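Local structure of cytochrome P450 monooxygenase (Rhodococcus sp. ECU0066, 6KBH) at residues Cys34-Ser37 against Pro38-Ala42; Leu100-Ile103 against Thr104-Asp108; Glu483-Ala486 against Asp487-Leu491; Val633-Asp637 against Glu638-Met642. The protein probably works as a self-sufficient monooxygenase, carrying a heme, a flavin mononucleotide and a [2Fe-2S] cluster in a single chain. All coordinates share one frame; numbering follows the deposited sequence.

Overall arrangement
The four contacts fall into two pairs at far ends of a long chain. Contacts 1 and 2 belong to the heme-carrying side, their centres 26 Å apart and their nearest atoms about 15 Å apart; contact 1 starts the short helix 38-41, and contact 2 leads into helix 108-116. Contacts 3 and 4 lie on the reductase side, centres 20 Å apart and nearest atoms about 8 Å apart. Of the four, contact 3 is the one near a cofactor: the side chain of Ile489 is about 7 Å from the FMN. The centres of contacts 1 and 4 are 84 Å apart, on opposite sides of the chain's centre.

Contact 1 (Cys34-Ser37 against Pro38-Ala42); sequences CPVS and PRAAA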
# COMPACT_ATOMS: atom_id res chain seq x y z
N CYS A 34 27.27 -27.47 -18.19
CA CYS A 34 26.02 -28.16 -18.44
C CYS A 34 25.46 -27.77 -19.81
O CYS A 34 25.68 -26.65 -20.28
CB CYS A 34 24.99 -27.83 -17.36
SG CYS A 34 25.39 -28.49 -15.73
N PRO A 35 24.75 -28.69 -20.47
CA PRO A 35 24.09 -28.32 -21.73
C PRO A 35 23.03 -27.26 -21.50
O PRO A 35 22.56 -27.03 -20.39
CB PRO A 35 23.46 -29.65 -22.19
CG PRO A 35 24.24 -30.71 -21.50
CD PRO A 35 24.63 -30.12 -20.17
N VAL A 36 22.65 -26.59 -22.59
CA VAL A 36 21.67 -25.51 -22.56
C VAL A 36 20.48 -25.91 -23.42
O VAL A 36 20.64 -26.41 -24.53
CB VAL A 36 22.29 -24.18 -23.05
CG1 VAL A 36 21.21 -23.15 -23.34
CG2 VAL A 36 23.28 -23.66 -22.02
N SER A 37 19.28 -25.67 -22.89
CA SER A 37 18.05 -26.07 -23.55
C SER A 37 17.81 -25.27 -24.83
O SER A 37 18.33 -24.16 -24.98
CB SER A 37 16.87 -25.90 -22.59
OG SER A 37 15.62 -25.96 -23.27
N PRO A 38 17.05 -25.83 -25.77
CA PRO A 38 16.60 -25.02 -26.93
C PRO A 38 15.91 -23.73 -26.53
O PRO A 38 16.30 -22.65 -26.99
CB PRO A 38 15.64 -25.97 -27.65
CG PRO A 38 16.11 -27.33 -27.29
CD PRO A 38 16.66 -27.24 -25.90
N ARG A 39 14.87 -23.81 -25.69
CA ARG A 39 14.14 -22.62 -25.29
C ARG A 39 15.04 -21.65 -24.54
O ARG A 39 14.88 -20.43 -24.67
CB ARG A 39 12.93 -23.02 -24.43
CG ARG A 39 11.91 -23.87 -25.18
CD ARG A 39 10.85 -24.45 -24.25
NE ARG A 39 11.42 -25.44 -23.34
CZ ARG A 39 10.70 -26.12 -22.44
NH1 ARG A 39 9.40 -25.92 -22.35
NH2 ARG A 39 11.30 -26.99 -21.64
N ALA A 40 16.00 -22.16 -23.77
CA ALA A 40 16.93 -21.30 -23.04
C ALA A 40 17.91 -20.62 -24.00
O ALA A 40 18.22 -19.44 -23.83
CB ALA A 40 17.68 -22.12 -21.99
N ALA A 41 18.41 -21.36 -24.99
CA ALA A 41 19.33 -20.80 -25.96
C ALA A 41 18.63 -19.92 -26.99
O ALA A 41 19.29 -19.08 -27.61
CB ALA A 41 20.09 -21.92 -26.68
N ALA A 42 17.33 -20.10 -27.18
CA ALA A 42 16.54 -19.21 -28.03
C ALA A 42 16.08 -17.96 -27.31
O ALA A 42 15.40 -17.12 -27.92
CB ALA A 42 15.33 -19.97 -28.59
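Ser37 and Ala41 are tied by the backbone, the N-H of Ala41 giving a hydrogen bond to Ser37 O (2.8 Å, 158° at the hydrogen) that closes the first turn of helix 38-41. The Ser37 side chain works on the same helix end. Its OG takes a weak, bent bond from Arg39 N at 3.3 Å, while Pro38, the first helical residue, has no N-H to offer. The Arg39 guanidinium forms a salt bridge with Glu64. One residue ahead of the cap, Val36 reaches over the turn with a single branch. CG1 stands anti to the backbone N (chi1 166°), which lays it alongside the helix, 3.7 Å from Ala41 CB and 3.9 Å from Ala40 CB. Ala41 also packs on Phe28 and Pro71. Ala40 CB stays close to the cap as well, 3.9 Å from Ser37 CB. Together these features make a serine N-cap with a hydrophobic staple, in which Val36, just before the cap, meets Ala41, the fourth residue after it.

Contact 2 (Leu100-Ile103 against Thr104-Asp108); sequences LEKI and TPTSD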
# COMPACT_ATOMS: atom_id res chain seq x y z
N LEU A 100 23.34 -1.04 -12.47
CA LEU A 100 23.32 -0.17 -13.64
C LEU A 100 24.55 -0.37 -14.52
O LEU A 100 24.94 0.53 -15.28
CB LEU A 100 23.18 1.30 -13.25
CG LEU A 100 21.94 1.75 -12.44
CD1 LEU A 100 22.33 2.39 -11.13
CD2 LEU A 100 21.06 2.70 -13.23
N GLU A 101 25.17 -1.55 -14.45
CA GLU A 101 26.22 -1.91 -15.40
C GLU A 101 25.65 -1.89 -16.81
O GLU A 101 24.59 -2.47 -17.07
CB GLU A 101 26.79 -3.29 -15.07
CG GLU A 101 28.23 -3.50 -15.49
CD GLU A 101 28.60 -4.97 -15.62
OE1 GLU A 101 27.76 -5.75 -16.12
OE2 GLU A 101 29.71 -5.34 -15.20
N LYS A 102 26.34 -1.22 -17.72
CA LYS A 102 25.84 -1.09 -19.08
C LYS A 102 26.09 -2.39 -19.84
O LYS A 102 27.16 -2.99 -19.73
CB LYS A 102 26.49 0.11 -19.77
CG LYS A 102 26.01 1.45 -19.19
CD LYS A 102 27.08 2.53 -19.27
CE LYS A 102 27.21 3.31 -17.95
NZ LYS A 102 28.41 2.91 -17.16
N ILE A 103 25.08 -2.83 -20.59
CA ILE A 103 25.14 -4.12 -21.26
C ILE A 103 26.33 -4.16 -22.22
O ILE A 103 27.22 -5.00 -22.11
CB ILE A 103 23.82 -4.42 -21.99
CG1 ILE A 103 22.68 -4.62 -20.98
CG2 ILE A 103 23.95 -5.65 -22.88
CD1 ILE A 103 22.87 -5.82 -20.07
N THR A 104 26.36 -3.22 -23.17
CA THR A 104 27.57 -3.09 -23.96
C THR A 104 28.47 -2.01 -23.36
O THR A 104 27.97 -0.94 -22.97
CB THR A 104 27.24 -2.74 -25.41
OG1 THR A 104 26.49 -1.53 -25.45
CG2 THR A 104 26.43 -3.86 -26.05
N PRO A 105 29.77 -2.26 -23.28
CA PRO A 105 30.66 -1.34 -22.57
C PRO A 105 30.78 0.01 -23.27
O PRO A 105 30.57 0.14 -24.48
CB PRO A 105 32.01 -2.07 -22.56
CG PRO A 105 31.67 -3.51 -22.85
CD PRO A 105 30.48 -3.46 -23.76
N THR A 106 31.11 1.02 -22.47
CA THR A 106 31.28 2.37 -22.99
C THR A 106 32.56 2.46 -23.82
O THR A 106 33.63 2.02 -23.38
CB THR A 106 31.32 3.37 -21.84
OG1 THR A 106 30.08 3.32 -21.12
CG2 THR A 106 31.55 4.78 -22.35
N SER A 107 32.45 3.02 -25.02
CA SER A 107 33.60 3.13 -25.90
C SER A 107 34.62 4.13 -25.35
O SER A 107 34.30 4.97 -24.50
CB SER A 107 33.17 3.54 -27.31
OG SER A 107 32.63 4.85 -27.32
N ASP A 108 35.85 4.02 -25.85
CA ASP A 108 36.90 4.97 -25.47
C ASP A 108 36.48 6.40 -25.78
O ASP A 108 36.74 7.32 -25.00
CB ASP A 108 38.20 4.63 -26.19
CG ASP A 108 38.74 3.27 -25.81
OD1 ASP A 108 38.56 2.85 -24.64
OD2 ASP A 108 39.35 2.61 -26.68
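Lys102 and Thr106 meet by van der Waals contact, their side chains crossing at a slant. The touching lysine atom is CD, 3.6 Å from Thr106 OG1; the aliphatic part of the chain, rather than the ammonium, faces the hydroxyl. Thr106 OG1 stands anti to its own carbonyl carbon (chi1 -61°), and this turns it back toward the lysine. Nearer the backbone, Lys102 CB lies 3.7 Å from Thr104 O. Beyond Thr104 the chain runs on through Pro105, whose CD passes Ile103 O at 4.0 Å.

Polar links run from this stretch to its surroundings. Glu101 forms a salt bridge with Lys352 and its carbonyl accepts from Arg333, while Ile103 exchanges a backbone hydrogen bond with Thr213. The amide of Gln222 grips the chain twice, giving a bond to Pro105 O and taking one from Ser107 N. The Ser107 side chain then caps the coming helix by accepting from Ala110 N. The whole is a chain that bends at Ile103 and then runs extended to a serine N-cap at helix 108-116, consistent with the B-C loop of the P450 fold where it runs up to a B' helix.

Contact 3 (Glu483-Ala486 against Asp487-Leu491); sequences ESIA and DDILL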
# COMPACT_ATOMS: atom_id res chain seq x y z
N GLU A 483 -32.87 7.35 9.27
CA GLU A 483 -34.00 7.33 10.19
C GLU A 483 -33.53 7.69 11.59
O GLU A 483 -32.52 7.16 12.07
CB GLU A 483 -34.69 5.97 10.19
CG GLU A 483 -35.79 5.84 11.24
CD GLU A 483 -36.54 4.53 11.15
OE1 GLU A 483 -36.31 3.77 10.19
OE2 GLU A 483 -37.37 4.25 12.05
N SER A 484 -34.27 8.59 12.24
CA SER A 484 -34.01 8.96 13.63
C SER A 484 -34.79 8.02 14.54
O SER A 484 -36.03 8.02 14.53
CB SER A 484 -34.39 10.41 13.88
OG SER A 484 -34.52 10.68 15.26
N ILE A 485 -34.08 7.20 15.31
CA ILE A 485 -34.69 6.23 16.21
C ILE A 485 -34.42 6.55 17.67
O ILE A 485 -34.86 5.80 18.55
CB ILE A 485 -34.23 4.79 15.89
CG1 ILE A 485 -32.72 4.76 15.65
CG2 ILE A 485 -34.97 4.26 14.67
CD1 ILE A 485 -32.14 3.37 15.62
N ALA A 486 -33.71 7.64 17.95
CA ALA A 486 -33.47 8.16 19.29
C ALA A 486 -32.87 9.55 19.11
O ALA A 486 -32.51 9.95 18.00
CB ALA A 486 -32.53 7.26 20.10
N ASP A 487 -32.78 10.29 20.20
CA ASP A 487 -32.17 11.61 20.13
C ASP A 487 -30.68 11.46 19.89
O ASP A 487 -30.00 10.71 20.59
CB ASP A 487 -32.44 12.41 21.41
CG ASP A 487 -33.85 12.20 21.94
OD1 ASP A 487 -34.80 12.68 21.29
OD2 ASP A 487 -34.01 11.57 23.00
N ASP A 488 -30.17 12.17 18.88
CA ASP A 488 -28.76 12.15 18.49
C ASP A 488 -28.32 10.79 17.98
O ASP A 488 -27.14 10.44 18.05
CB ASP A 488 -27.87 12.60 19.66
CG ASP A 488 -28.16 14.02 20.10
OD1 ASP A 488 -28.38 14.88 19.22
OD2 ASP A 488 -28.18 14.28 21.32
N ILE A 489 -29.24 9.99 17.43
CA ILE A 489 -28.92 8.67 16.90
C ILE A 489 -29.61 8.51 15.55
O ILE A 489 -30.84 8.59 15.47
CB ILE A 489 -29.34 7.55 17.86
CG1 ILE A 489 -28.39 7.49 19.05
CG2 ILE A 489 -29.35 6.21 17.14
CD1 ILE A 489 -28.83 6.54 20.14
N LEU A 490 -28.82 8.29 14.49
CA LEU A 490 -29.34 7.93 13.17
C LEU A 490 -29.34 6.43 12.99
O LEU A 490 -28.50 5.72 13.54
CB LEU A 490 -28.53 8.51 12.00
CG LEU A 490 -28.30 9.99 11.70
CD1 LEU A 490 -29.60 10.76 11.53
CD2 LEU A 490 -27.46 10.54 12.78
N LEU A 491 -30.27 5.95 12.19
CA LEU A 491 -30.21 4.60 11.63
C LEU A 491 -29.93 4.74 10.14
O LEU A 491 -30.77 5.25 9.39
CB LEU A 491 -31.49 3.83 11.89
CG LEU A 491 -31.42 2.36 11.46
CD1 LEU A 491 -30.36 1.60 12.25
CD2 LEU A 491 -32.77 1.67 11.57
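Ile485 holds CG1 between its backbone N and carbonyl carbon (chi1 45°), and this rotation swings the longer branch across to the returning strand. Leu491 meets that branch with CB, its CG anti to the backbone N (chi1 -174°). Ile485 CD1 comes to rest 3.8 Å from Leu491 CB, the two side chains crossing at a slant, while Ile485 CG1 lies 4.0 Å from Ile489 CG2, where the chains cross at about a right angle. Ala486 CB extends the apolar cluster at 3.8 Å from Ile489 CD1.

The backbones hold these groups in register. Glu483 and Leu491 are an antiparallel hydrogen-bonded pair: Glu483 N gives to Leu491 O (3.0 Å), and Leu491 N returns a bond to Glu483 O at 2.6 Å, the donor lying in the carbonyl plane. Ser484 and Leu490 follow as a non-hydrogen-bonded pair, with side chains on the sheet face opposite to that of Glu483 and Leu491. A type II turn from Ala486 to Ile489 reverses the chain, closed by a weak bond from Ile489 N to Ala486 O at 3.3 Å. At the turn, the Asp487 carboxylate bonds to the hydroxyl of Thr615, and Asp488 pairs through its backbone with His540.

The side chain of Ile489 packs further on Leu539 and Ile586 and is about 7 Å from the bound FMN. The arrangement is a tight beta hairpin of strands 475-486 and 489-496, part of the antiparallel flavin-binding barrel characteristic of ferredoxin reductase-type domains.

Contact 4 (Val633-Asp637 against Glu638-Met642); sequences VYPGD and EGVRM
Tyr634 and Met642 form a Met-aromatic contact across the turn that follows strand 631-635, an outermost strand of a five-stranded parallel sheet, consistent with the nucleotide-binding half of a ferredoxin reductase-type fold. Starting at Tyr634 CB, the side chain first passes Val640 O at 3.5 Å and Met642 CG at 3.6 Å. The ring then comes under the methionine: CG and CD1 lie beneath Met642 CG. A bend of the Met642 chain at chi2 (-56°) brings SD over the ring, 3.3 Å from the centroid of the Tyr634 ring and 3° off the normal. Farther out, CE1 and CZ approach Met642 CE. At the ring's edge, CD2 meets Val640 CG2 at 4.1 Å. Tyr634 OH, at the tip, is hydrogen-bonded beyond this turn.

Val640 also uses its other branch, CG1 lying 3.6 Å from Pro635 CD. The turn itself is held by weak bonds, one from Gly639 N to Gly636 O. Glu638 folds its carboxylate back over Pro635, beside that of Asp637; a salt bridge to Arg614 probably offsets the like charges. The other weak bond joins Glu638 N to Asp637 OD1 at 2.8 Å.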
# COMPACT_ATOMS: atom_id res chain seq x y z
N VAL A 633 -35.72 -2.84 30.97
CA VAL A 633 -35.27 -1.49 30.70
C VAL A 633 -34.97 -0.80 32.02
O VAL A 633 -35.59 -1.10 33.05
CB VAL A 633 -36.41 -0.82 29.92
CG1 VAL A 633 -37.68 -1.10 30.68
CG2 VAL A 633 -36.17 0.65 29.77
N TYR A 634 -33.98 0.09 32.03
CA TYR A 634 -33.62 0.86 33.23
C TYR A 634 -33.17 2.25 32.84
O TYR A 634 -31.97 2.56 32.90
CB TYR A 634 -32.54 0.13 34.05
CG TYR A 634 -32.78 -1.34 34.17
CD1 TYR A 634 -32.42 -2.20 33.15
CD2 TYR A 634 -33.46 -1.87 35.27
CE1 TYR A 634 -32.69 -3.53 33.22
CE2 TYR A 634 -33.73 -3.20 35.34
CZ TYR A 634 -33.33 -4.02 34.31
OH TYR A 634 -33.55 -5.37 34.37
N PRO A 635 -34.10 3.10 32.42
CA PRO A 635 -33.72 4.44 31.98
C PRO A 635 -33.29 5.27 33.18
O PRO A 635 -33.88 5.16 34.26
CB PRO A 635 -35.00 4.99 31.33
CG PRO A 635 -35.96 3.82 31.21
CD PRO A 635 -35.57 2.92 32.38
N GLY A 636 -32.23 6.06 33.02
CA GLY A 636 -31.71 6.81 34.14
C GLY A 636 -32.59 7.98 34.54
O GLY A 636 -32.78 8.25 35.73
N ASP A 637 -33.14 8.69 33.55
CA ASP A 637 -33.88 9.92 33.82
C ASP A 637 -35.04 9.68 34.77
O ASP A 637 -35.31 10.50 35.66
CB ASP A 637 -34.38 10.54 32.51
CG ASP A 637 -35.30 9.60 31.74
OD1 ASP A 637 -35.18 8.37 31.91
OD2 ASP A 637 -36.14 10.11 30.97
N GLU A 638 -35.76 8.57 34.61
CA GLU A 638 -36.87 8.31 35.51
C GLU A 638 -36.38 8.01 36.91
O GLU A 638 -37.05 8.33 37.90
CB GLU A 638 -37.70 7.15 34.97
CG GLU A 638 -38.18 7.41 33.58
CD GLU A 638 -37.94 6.24 32.68
OE1 GLU A 638 -37.99 5.10 33.19
OE2 GLU A 638 -37.66 6.46 31.49
N GLY A 639 -35.23 7.36 37.00
CA GLY A 639 -34.62 6.95 38.23
C GLY A 639 -35.03 5.52 38.44
O GLY A 639 -35.95 5.20 39.20
N VAL A 640 -34.32 4.64 37.75
CA VAL A 640 -34.31 3.22 38.01
C VAL A 640 -32.99 2.77 37.41
O VAL A 640 -32.76 2.91 36.20
CB VAL A 640 -35.53 2.49 37.41
CG1 VAL A 640 -35.81 2.92 35.97
CG2 VAL A 640 -35.38 0.97 37.52
N ARG A 641 -32.11 2.26 38.25
CA ARG A 641 -30.74 2.05 37.83
C ARG A 641 -30.39 0.58 37.93
O ARG A 641 -30.89 -0.15 38.79
CB ARG A 641 -29.77 2.91 38.65
CG ARG A 641 -29.86 4.40 38.34
CD ARG A 641 -29.52 5.25 39.55
NE ARG A 641 -30.69 5.51 40.38
CZ ARG A 641 -31.66 6.37 40.07
NH1 ARG A 641 -31.59 7.06 38.94
NH2 ARG A 641 -32.69 6.54 40.88
N MET A 642 -29.49 0.18 37.04
CA MET A 642 -28.98 -1.17 37.01
C MET A 642 -27.87 -1.37 38.02
O MET A 642 -26.72 -0.98 37.79
CB MET A 642 -28.50 -1.49 35.61
CG MET A 642 -29.66 -1.87 34.86
SD MET A 642 -30.26 -3.20 35.88
CE MET A 642 -29.49 -4.45 34.95